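Local coordinates for alpha-n-acetylglucosaminidase family protein (Clostridium perfringens, PDB 4A42) that is a carbohydrate-binding module of family 32 from a multimodular glycoside hydrolase of family 89, an alpha-N-acetylglucosaminidase, and probably helps it recognise glycans, at residues A[87-92]-A[105-111]. Residues are numbered along the deposited sequence; the frame is centred on the assembly and turned at random. Where two conformers were deposited one is given.
Sequences PLKYSI and VDENNNE
K89 stretches along the turn that follows strand 105-107, its methylenes passing over the carbonyl oxygens of N108 and N110. Its chain runs extended as far as CE and bends only at the last torsion (chi4 -69°), which brings NZ to two acceptors: E111 OE2, 2.8 Å from NZ in a salt bridge, and N110 O, 2.9 Å from NZ. The ammonium meets the carboxylate from above its plane, and lies above the plane of the N110 carbonyl. N110, whose CG stands anti to its backbone N (chi1 175°), turns its amide back to the other segment, where ND2 donates to L88 O at 2.8 Å, with that oxygen close to the amide plane; ND2 also binds E112 O. On the side of the hairpin that faces the protein interior, V105 packs against both Y90 and I92, and E107 lies beside Y90. The methyl CG1 of V105 lies 3.8 Å from Y90 CE2, while its CB packs against I92 CG1. E107 CB rests over one face of the Y90 ring as a CH-pi contact, 3.8 Å from the centroid, and the phenol hydroxyl is hydrogen-bonded to N119. Y90 also touches F134 on strand 126-134 of its own sheet and I80 on strand 77-82 of the opposing sheet. E107 O is gripped from opposite faces of its plane by Y90 N and by N110 N, the latter within the type I turn E107-N110. Strands 90-92 and 105-107 run antiparallel at 175°, with Y90-E107 and I92-V105 as hydrogen-bonded pairs and S91-D106 as the non-hydrogen-bonded pair between them. The arrangement is the open end of an antiparallel beta hairpin in the beta-sandwich characteristic of F5/8 type C domains and family 32 carbohydrate-binding modules.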
ATOM      1  N   PRO A  87       7.395  14.170  -3.455  1.00 14.13           N
ATOM      2  CA  PRO A  87       7.438  13.352  -2.239  1.00 13.04           C
ATOM      3  C   PRO A  87       6.071  12.740  -1.976  1.00 12.24           C
ATOM      4  O   PRO A  87       5.048  13.409  -2.094  1.00 13.44           O
ATOM      5  CB  PRO A  87       7.793  14.365  -1.153  1.00 14.79           C
ATOM      6  CG  PRO A  87       8.585  15.411  -1.902  1.00 16.63           C
ATOM      7  CD  PRO A  87       7.883  15.537  -3.218  1.00 16.32           C
ATOM      8  N   LEU A  88       6.053  11.463  -1.630  1.00 10.48           N
ATOM      9  CA  LEU A  88       4.790  10.781  -1.402  1.00 10.23           C
ATOM     10  C   LEU A  88       4.194  11.175  -0.064  1.00  9.32           C
ATOM     11  O   LEU A  88       4.879  11.189   0.951  1.00 11.54           O
ATOM     12  CB  LEU A  88       4.988   9.269  -1.470  1.00 11.98           C
ATOM     13  CG  LEU A  88       3.707   8.438  -1.526  1.00 10.95           C
ATOM     14  CD1 LEU A  88       2.993   8.669  -2.852  1.00 12.81           C
ATOM     15  CD2 LEU A  88       4.030   6.968  -1.340  1.00 13.36           C
ATOM     16  N   LYS A  89       2.910  11.511  -0.079  1.00  8.00           N
ATOM     17  CA  LYS A  89       2.152  11.751   1.139  1.00 10.50           C
ATOM     18  C   LYS A  89       1.156  10.617   1.245  1.00 10.62           C
ATOM     19  O   LYS A  89       0.385  10.381   0.319  1.00 10.96           O
ATOM     20  CB  LYS A  89       1.453  13.112   1.089  1.00 10.82           C
ATOM     21  CG  LYS A  89       2.429  14.287   1.097  1.00 11.90           C
ATOM     22  CD  LYS A  89       1.732  15.614   0.825  1.00 13.94           C
ATOM     23  CE  LYS A  89       2.741  16.739   0.744  1.00 19.15           C
ATOM     24  NZ  LYS A  89       3.330  17.001   2.071  1.00 22.81           N
ATOM     25  N   TYR A  90       1.172   9.905   2.371  1.00 10.80           N
ATOM     26  CA  TYR A  90       0.435   8.648   2.466  1.00 10.95           C
ATOM     27  C   TYR A  90       0.165   8.260   3.909  1.00 11.80           C
ATOM     28  O   TYR A  90       0.818   8.766   4.842  1.00 12.05           O
ATOM     29  CB  TYR A  90       1.214   7.512   1.775  1.00 10.13           C
ATOM     30  CG  TYR A  90       2.473   7.087   2.516  1.00  8.81           C
ATOM     31  CD1 TYR A  90       3.660   7.799   2.381  1.00 10.78           C
ATOM     32  CD2 TYR A  90       2.465   5.991   3.383  1.00 11.47           C
ATOM     33  CE1 TYR A  90       4.812   7.424   3.072  1.00 14.10           C
ATOM     34  CE2 TYR A  90       3.621   5.605   4.072  1.00 13.65           C
ATOM     35  CZ  TYR A  90       4.789   6.331   3.912  1.00 14.16           C
ATOM     36  OH  TYR A  90       5.953   5.991   4.585  1.00 15.83           O
ATOM     37  N   SER A  91      -0.803   7.363   4.076  1.00 12.32           N
ATOM     38  CA  SER A  91      -1.028   6.673   5.336  1.00 12.76           C
ATOM     39  C   SER A  91      -1.298   5.198   5.064  1.00 12.19           C
ATOM     40  O   SER A  91      -1.639   4.803   3.946  1.00 13.50           O
ATOM     41  CB  SER A  91      -2.197   7.296   6.107  1.00 14.33           C
ATOM     42  OG  SER A  91      -3.433   7.150   5.414  1.00 16.20           O
ATOM     43  N   ILE A  92      -1.100   4.392   6.098  1.00 14.04           N
ATOM     44  CA  ILE A  92      -1.338   2.966   6.040  1.00 14.63           C
ATOM     45  C   ILE A  92      -2.252   2.602   7.198  1.00 14.85           C
ATOM     46  O   ILE A  92      -1.994   2.986   8.342  1.00 16.17           O
ATOM     47  CB  ILE A  92      -0.015   2.191   6.164  1.00 13.88           C
ATOM     48  CG1 ILE A  92       1.006   2.688   5.123  1.00 13.78           C
ATOM     49  CG2 ILE A  92      -0.252   0.694   5.997  1.00 16.80           C
ATOM     50  CD1 ILE A  92       2.310   1.901   5.150  1.00 15.65           C
ATOM     51  N   VAL A 105       0.641   4.029  10.103  1.00 17.13           N
ATOM     52  CA  VAL A 105       1.643   4.962   9.590  1.00 16.18           C
ATOM     53  C   VAL A 105       0.898   6.180   9.079  1.00 15.73           C
ATOM     54  O   VAL A 105      -0.054   6.049   8.322  1.00 15.42           O
ATOM     55  CB  VAL A 105       2.465   4.373   8.426  1.00 17.56           C
ATOM     56  CG1 VAL A 105       3.417   5.432   7.863  1.00 17.83           C
ATOM     57  CG2 VAL A 105       3.229   3.139   8.864  1.00 19.38           C
ATOM     58  N   ASP A 106       1.307   7.366   9.510  1.00 19.10           N
ATOM     59  CA  ASP A 106       0.637   8.573   9.065  1.00 18.62           C
ATOM     60  C   ASP A 106       1.656   9.557   8.534  1.00 16.94           C
ATOM     61  O   ASP A 106       2.258  10.329   9.295  1.00 20.77           O
ATOM     62  CB  ASP A 106      -0.190   9.204  10.189  1.00 21.07           C
ATOM     63  CG  ASP A 106      -1.055  10.356   9.695  1.00 25.12           C
ATOM     64  OD1 ASP A 106      -0.870  10.787   8.535  1.00 26.70           O
ATOM     65  OD2 ASP A 106      -1.919  10.836  10.459  1.00 29.00           O
ATOM     66  N   GLU A 107       1.839   9.528   7.218  1.00 14.50           N
ATOM     67  CA  GLU A 107       2.820  10.374   6.546  1.00 14.58           C
ATOM     68  C   GLU A 107       2.142  11.324   5.576  1.00 12.45           C
ATOM     69  O   GLU A 107       2.690  11.655   4.520  1.00 13.71           O
ATOM     70  CB  GLU A 107       3.840   9.513   5.801  1.00 16.54           C
ATOM     71  CG  GLU A 107       4.837   8.831   6.723  1.00 19.46           C
ATOM     72  CD  GLU A 107       5.761   9.823   7.392  1.00 23.70           C
ATOM     73  OE1 GLU A 107       5.794  10.992   6.955  1.00 21.44           O
ATOM     74  OE2 GLU A 107       6.456   9.430   8.351  1.00 29.04           O
ATOM     75  N   ASN A 108       0.943  11.771   5.939  1.00 15.64           N
ATOM     76  CA  ASN A 108       0.167  12.658   5.080  0.58 15.09           C
ATOM     77  C   ASN A 108       0.800  14.035   4.866  1.00 15.97           C
ATOM     78  O   ASN A 108       0.426  14.751   3.948  1.00 16.63           O
ATOM     79  CB  ASN A 108      -1.301  12.752   5.545  0.58 17.54           C
ATOM     80  CG  ASN A 108      -1.524  13.782   6.644  0.58 20.31           C
ATOM     81  OD1 ASN A 108      -2.309  14.719   6.473  0.58 26.26           O
ATOM     82  ND2 ASN A 108      -0.860  13.604   7.779  0.58 20.77           N
ATOM     83  N   ASN A 109       1.765  14.391   5.711  1.00 14.68           N
ATOM     84  CA  ASN A 109       2.449  15.670   5.568  1.00 16.52           C
ATOM     85  C   ASN A 109       3.887  15.511   5.090  1.00 15.52           C
ATOM     86  O   ASN A 109       4.673  16.452   5.114  1.00 17.95           O
ATOM     87  CB  ASN A 109       2.402  16.447   6.888  1.00 21.95           C
ATOM     88  CG  ASN A 109       0.994  16.876   7.264  1.00 27.01           C
ATOM     89  OD1 ASN A 109       0.272  17.451   6.450  1.00 29.33           O
ATOM     90  ND2 ASN A 109       0.598  16.596   8.502  1.00 30.26           N
ATOM     91  N   ASN A 110       4.229  14.307   4.642  1.00 13.40           N
ATOM     92  CA  ASN A 110       5.614  14.017   4.288  1.00 12.68           C
ATOM     93  C   ASN A 110       6.178  14.903   3.188  1.00 13.66           C
ATOM     94  O   ASN A 110       5.525  15.134   2.170  1.00 11.91           O
ATOM     95  CB  ASN A 110       5.787  12.563   3.870  1.00 14.01           C
ATOM     96  CG  ASN A 110       7.184  12.284   3.376  1.00 13.88           C
ATOM     97  OD1 ASN A 110       8.140  12.379   4.145  1.00 17.27           O
ATOM     98  ND2 ASN A 110       7.320  11.955   2.082  1.00 12.70           N
ATOM     99  N   GLU A 111       7.407  15.369   3.389  1.00 15.55           N
ATOM    100  CA  GLU A 111       8.109  16.104   2.347  1.00 14.76           C
ATOM    101  C   GLU A 111       9.408  15.422   1.940  1.00 15.44           C
ATOM    102  O   GLU A 111      10.103  15.915   1.069  1.00 18.27           O
ATOM    103  CB  GLU A 111       8.380  17.548   2.774  1.00 19.72           C
ATOM    104  CG  GLU A 111       7.127  18.374   2.979  1.00 21.21           C
ATOM    105  CD  GLU A 111       6.353  18.601   1.693  1.00 24.98           C
ATOM    106  OE1 GLU A 111       6.888  18.295   0.605  1.00 27.18           O
ATOM    107  OE2 GLU A 111       5.202  19.086   1.774  1.00 26.96           O
TER